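Imidazoleglycerol-phosphate dehydratase (PDB 5DNL) catalyses the dehydration of D-erythro-imidazoleglycerol phosphate to imidazole-acetol phosphate, the sixth step of histidine biosynthesis. Local coordinates at residues 9-14 with 41-46; 78-83 with 156-161. All coordinates share one frame; numbering follows the deposited sequence. Where two conformers were deposited one is given.

Interaction 1: 9-14 with 41-46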
loop_
_atom_site.group_PDB
_atom_site.type_symbol
_atom_site.label_atom_id
_atom_site.label_comp_id
_atom_site.label_asym_id
_atom_site.label_seq_id
_atom_site.Cartn_x
_atom_site.Cartn_y
_atom_site.Cartn_z
ATOM N N ASP A 9 -20.280 29.282 41.779
ATOM C CA ASP A 9 -19.975 30.406 42.669
ATOM C C ASP A 9 -18.586 30.115 43.189
ATOM O O ASP A 9 -18.382 29.104 43.857
ATOM C CB ASP A 9 -20.986 30.467 43.811
ATOM C CG ASP A 9 -20.846 31.709 44.645
ATOM O OD1 ASP A 9 -20.161 32.676 44.246
ATOM O OD2 ASP A 9 -21.460 31.704 45.729
ATOM N N ILE A 10 -17.629 30.945 42.789
ATOM C CA ILE A 10 -16.228 30.688 43.049
ATOM C C ILE A 10 -15.569 31.891 43.707
ATOM O O ILE A 10 -15.760 33.025 43.268
ATOM C CB ILE A 10 -15.515 30.378 41.723
ATOM C CG1 ILE A 10 -16.100 29.078 41.131
ATOM C CG2 ILE A 10 -14.016 30.227 41.955
ATOM C CD1 ILE A 10 -15.696 28.825 39.716
ATOM N N ILE A 11 -14.774 31.613 44.744
ATOM C CA ILE A 11 -13.923 32.615 45.369
ATOM C C ILE A 11 -12.476 32.153 45.270
ATOM O O ILE A 11 -12.159 31.024 45.655
ATOM C CB ILE A 11 -14.306 32.826 46.851
ATOM C CG1 ILE A 11 -15.702 33.459 46.945
ATOM C CG2 ILE A 11 -13.264 33.700 47.550
ATOM C CD1 ILE A 11 -16.355 33.336 48.311
ATOM N N VAL A 12 -11.615 33.012 44.736
ATOM C CA VAL A 12 -10.170 32.791 44.729
ATOM C C VAL A 12 -9.497 33.999 45.362
ATOM O O VAL A 12 -9.601 35.108 44.834
ATOM C CB VAL A 12 -9.619 32.608 43.297
ATOM C CG1 VAL A 12 -8.085 32.563 43.312
ATOM C CG2 VAL A 12 -10.213 31.366 42.643
ATOM N N GLU A 13 -8.792 33.764 46.472
ATOM C CA GLU A 13 -8.071 34.826 47.203
ATOM C C GLU A 13 -6.595 34.477 47.299
ATOM O O GLU A 13 -6.222 33.582 48.044
ATOM C CB GLU A 13 -8.666 35.016 48.597
ATOM C CG GLU A 13 -10.072 35.578 48.587
ATOM C CD GLU A 13 -10.632 35.763 49.983
ATOM O OE1 GLU A 13 -10.883 34.747 50.664
ATOM O OE2 GLU A 13 -10.826 36.923 50.395
ATOM N N ILE A 14 -5.772 35.164 46.513
ATOM C CA ILE A 14 -4.338 34.910 46.484
ATOM C C ILE A 14 -3.665 35.640 47.648
ATOM O O ILE A 14 -3.997 36.783 47.952
ATOM C CB ILE A 14 -3.718 35.328 45.128
ATOM C CG1 ILE A 14 -4.373 34.515 44.001
ATOM C CG2 ILE A 14 -2.202 35.131 45.132
ATOM C CD1 ILE A 14 -4.019 34.978 42.604
ATOM N N ASP A 41 0.289 31.247 48.883
ATOM C CA ASP A 41 -0.883 30.770 49.585
ATOM C C ASP A 41 -2.107 31.258 48.831
ATOM O O ASP A 41 -2.113 32.370 48.283
ATOM C CB ASP A 41 -0.943 31.339 51.018
ATOM C CG ASP A 41 0.125 30.761 51.933
ATOM O OD1 ASP A 41 0.245 29.521 52.017
ATOM O OD2 ASP A 41 0.827 31.558 52.589
ATOM N N MET A 42 -3.141 30.431 48.787
ATOM C CA MET A 42 -4.434 30.912 48.333
ATOM C C MET A 42 -5.592 30.156 48.964
ATOM O O MET A 42 -5.467 29.005 49.382
ATOM C CB MET A 42 -4.530 30.918 46.796
ATOM C CG MET A 42 -4.235 29.603 46.114
ATOM S SD MET A 42 -4.225 29.774 44.297
ATOM C CE MET A 42 -2.653 30.538 43.947
ATOM N N ARG A 43 -6.718 30.855 49.042
ATOM C CA ARG A 43 -7.951 30.294 49.527
ATOM C C ARG A 43 -8.862 30.177 48.326
ATOM O O ARG A 43 -9.047 31.139 47.617
ATOM C CB ARG A 43 -8.582 31.225 50.561
ATOM C CG ARG A 43 -9.934 30.746 51.081
ATOM C CD ARG A 43 -10.375 31.556 52.291
ATOM N NE ARG A 43 -11.705 31.159 52.756
ATOM C CZ ARG A 43 -12.869 31.569 52.242
ATOM N NH1 ARG A 43 -12.925 32.418 51.213
ATOM N NH2 ARG A 43 -14.005 31.120 52.771
ATOM N N ILE A 44 -9.394 28.982 48.093
ATOM C CA ILE A 44 -10.300 28.749 46.977
ATOM C C ILE A 44 -11.486 27.961 47.496
ATOM O O ILE A 44 -11.320 26.912 48.109
ATOM C CB ILE A 44 -9.606 27.985 45.816
ATOM C CG1 ILE A 44 -8.406 28.773 45.284
ATOM C CG2 ILE A 44 -10.615 27.717 44.694
ATOM C CD1 ILE A 44 -7.620 28.069 44.193
ATOM N N THR A 45 -12.688 28.473 47.248
ATOM C CA THR A 45 -13.917 27.773 47.583
ATOM C C THR A 45 -14.835 27.825 46.369
ATOM O O THR A 45 -14.839 28.816 45.647
ATOM C CB THR A 45 -14.623 28.379 48.819
ATOM O OG1 THR A 45 -15.019 29.721 48.546
ATOM C CG2 THR A 45 -13.694 28.369 50.006
ATOM N N ALA A 46 -15.584 26.759 46.138
ATOM C CA ALA A 46 -16.526 26.721 45.032
ATOM C C ALA A 46 -17.752 25.881 45.322
ATOM O O ALA A 46 -17.685 24.881 46.042
ATOM C CB ALA A 46 -15.838 26.163 43.792
#

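Interaction 2: 78-83 with 156-161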
loop_
_atom_site.group_PDB
_atom_site.type_symbol
_atom_site.label_atom_id
_atom_site.label_comp_id
_atom_site.label_asym_id
_atom_site.label_seq_id
_atom_site.Cartn_x
_atom_site.Cartn_y
_atom_site.Cartn_z
ATOM N N GLY A 78 7.172 33.096 31.237
ATOM C CA GLY A 78 7.657 32.075 32.115
ATOM C C GLY A 78 7.433 30.703 31.521
ATOM O O GLY A 78 6.423 30.473 30.863
ATOM N N ASN A 79 8.409 29.821 31.713
ATOM C CA ASN A 79 8.340 28.438 31.244
ATOM C C ASN A 79 8.626 27.463 32.356
ATOM O O ASN A 79 9.282 27.806 33.345
ATOM C CB ASN A 79 9.342 28.163 30.137
ATOM C CG ASN A 79 9.178 29.068 28.937
ATOM O OD1 ASN A 79 8.080 29.183 28.366
ATOM N ND2 ASN A 79 10.267 29.685 28.520
ATOM N N ALA A 80 8.183 26.224 32.172
ATOM C CA ALA A 80 8.559 25.135 33.060
ATOM C C ALA A 80 8.587 23.848 32.259
ATOM O O ALA A 80 7.777 23.668 31.359
ATOM C CB ALA A 80 7.584 25.026 34.216
ATOM N N ILE A 81 9.519 22.965 32.559
ATOM C CA ILE A 81 9.485 21.596 32.050
ATOM C C ILE A 81 9.394 20.746 33.295
ATOM O O ILE A 81 10.309 20.787 34.123
ATOM C CB ILE A 81 10.694 21.237 31.191
ATOM C CG1 ILE A 81 10.662 22.053 29.900
ATOM C CG2 ILE A 81 10.674 19.753 30.867
ATOM C CD1 ILE A 81 11.881 21.879 29.001
ATOM N N MET A 82 8.299 20.009 33.431
ATOM C CA MET A 82 8.014 19.264 34.647
ATOM C C MET A 82 7.931 17.771 34.377
ATOM O O MET A 82 7.067 17.353 33.605
ATOM C CB MET A 82 6.687 19.744 35.227
ATOM C CG MET A 82 6.441 19.308 36.655
ATOM S SD MET A 82 7.515 20.182 37.818
ATOM C CE MET A 82 7.994 21.614 36.823
ATOM N N PRO A 83 8.815 16.978 35.005
ATOM C CA PRO A 83 8.696 15.538 35.000
ATOM C C PRO A 83 7.758 15.064 36.091
ATOM O O PRO A 83 7.639 15.710 37.142
ATOM C CB PRO A 83 10.123 15.048 35.260
ATOM C CG PRO A 83 10.785 16.149 35.993
ATOM C CD PRO A 83 10.068 17.415 35.679
ATOM N N GLY A 156 2.105 26.383 37.618
ATOM C CA GLY A 156 2.514 27.111 38.821
ATOM C C GLY A 156 3.918 27.655 38.685
ATOM O O GLY A 156 4.138 28.862 38.913
ATOM N N MET A 157 4.859 26.810 38.272
ATOM C CA MET A 157 6.254 27.236 38.102
ATOM C C MET A 157 6.395 28.328 37.047
ATOM O O MET A 157 7.127 29.271 37.233
ATOM C CB MET A 157 7.145 26.065 37.701
ATOM C CG MET A 157 7.340 25.003 38.744
ATOM S SD MET A 157 8.482 25.517 40.037
ATOM C CE MET A 157 9.366 26.769 39.148
ATOM N N ALA A 158 5.704 28.182 35.925
ATOM C CA ALA A 158 5.813 29.147 34.839
ATOM C C ALA A 158 5.264 30.496 35.236
ATOM O O ALA A 158 5.875 31.542 34.947
ATOM C CB ALA A 158 5.122 28.633 33.578
ATOM N N LEU A 159 4.123 30.484 35.913
ATOM C CA LEU A 159 3.500 31.719 36.365
ATOM C C LEU A 159 4.265 32.343 37.531
ATOM O O LEU A 159 4.266 33.563 37.662
ATOM C CB LEU A 159 2.016 31.540 36.690
ATOM C CG LEU A 159 1.122 31.474 35.440
ATOM C CD1 LEU A 159 -0.194 30.807 35.743
ATOM C CD2 LEU A 159 0.908 32.863 34.841
ATOM N N ARG A 160 4.962 31.538 38.329
ATOM C CA ARG A 160 5.856 32.120 39.356
ATOM C C ARG A 160 6.826 33.099 38.687
ATOM O O ARG A 160 7.067 34.203 39.197
ATOM C CB ARG A 160 6.635 31.029 40.091
ATOM C CG ARG A 160 7.543 31.543 41.218
ATOM C CD ARG A 160 8.583 30.527 41.645
ATOM N NE ARG A 160 8.051 29.239 42.056
ATOM C CZ ARG A 160 8.794 28.168 42.359
ATOM N NH1 ARG A 160 10.124 28.228 42.324
ATOM N NH2 ARG A 160 8.211 27.015 42.703
ATOM N N VAL A 161 7.376 32.715 37.547
ATOM C CA VAL A 161 8.347 33.531 36.816
ATOM C C VAL A 161 7.648 34.708 36.126
ATOM O O VAL A 161 8.090 35.863 36.201
ATOM C CB VAL A 161 9.096 32.690 35.767
ATOM C CG1 VAL A 161 10.043 33.530 34.926
ATOM C CG2 VAL A 161 9.848 31.544 36.422
#

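Interaction 1: 9-14 with 41-46
Ile11 pairs with Thr45 and Glu13 with Arg43 through two reciprocal N-H...O=C bonds each, joining strands that run antiparallel (178°) with axes 4.7 Å apart. The straightest runs from Ile11 N to Thr45 O at 2.9 Å. One face carries Ile11, Glu13, Arg43 and Thr45, whose side chains lie alongside one another. Arg43 is stretched out from CG to NE, then turns at chi4 (-82°) to bring NH1 within 3.1 Å of Glu13 OE1. This salt bridge is bent: NH1 meets the carboxylate on its anti side, well out of its plane, and Arg43 is poorly ordered, so the bridge is probably a loose one. Ile11 CG2 sits at the guanidinium edge, 3.9 Å from NH1. A glutamine in place of Glu13 would probably leave the Arg43 guanidinium without its charged mate and freer to move. On the other face, Val12 CG2 touches Ile44 CG1 at 4.1 Å, flanked by Ile10 against Ala46 and Ile14 against Met42. Helix 51-69 packs on Ile10, Ile14 and Ala46, helix 25-38 on Met42 and Ile44. The arrangement is that of the two central strands in a helix-backed, four-stranded mixed sheet of an α+β fold.

Interaction 2: 78-83 with 156-161
Ala158 O is approached by two groups: Gly78 CA gives it a C-H...O contact of 3.4 Å across the interface, and Val161 N, one turn on in the same helix, adds a weak hydrogen bond. The two backbones have their nearest CA pair here, Gly78 CA 4.4 Å from Ala158 CA. A CB on Gly78 would point at the helix and clash with Ala158 O, consistent with a glycine at this close approach. Val161 closes over the same spot, its CB and CG1 both packing on Gly78 CA. From the helix, the methyl of Ala158 reaches the strand backbone, with CB 3.5 Å from Gly78 O and also close to the carbonyl carbon of Asn79. Strand and helix run in roughly opposed directions, 153° apart, their axes 5.9 Å from each other at the nearest point. This is the helix layer on a mixed, mainly antiparallel sheet of an α+β fold, with helix 144-162 lying against strand 77-84, which is an outermost strand of its sheet within the chain. Further along, Ala80 turns its methyl toward the helix and meets Met157 CB at 3.7 Å. Beyond it Met82 and Met157 cross at about a right angle, Met82 CE lying 4.0 Å from Met157 CG in the conformers given. Met82 CG stands anti to the backbone N (chi1 -165°) and the chain then folds at chi2, swinging the methyl round to its partner. Both methionines have a second deposited conformer, so this end of the packing is less certain. Asn79 points away from the helix: its OD1 bonds Ser92 OG, while its ND2 bonds Ile81 O of a neighbouring subunit. Ile81 O in turn accepts a bond from Asn79 ND2 of another neighbouring subunit.

How the interactions relate
Interaction 1 closes before interaction 2 opens along the chain, and their centres lie 21 Å apart, the nearest atoms about 8 Å. Each involves its own four-stranded mixed sheet, and the two sheets share the strand order 1-2-4-3. Helix 25-38 bridges them: its Phe34 touches Met42 of interaction 1 and Leu159 of the helix in interaction 2. Neither contact is itself a binding site. The side chain of Ile10 is about 12 Å from both a bound manganese ion and a bound inhibitor, and it packs on helix 51-69, which carries the manganese ligands His52 and Glu56. That of Met82 is about 8 Å from a bound inhibitor and about 11 Å from a manganese ion.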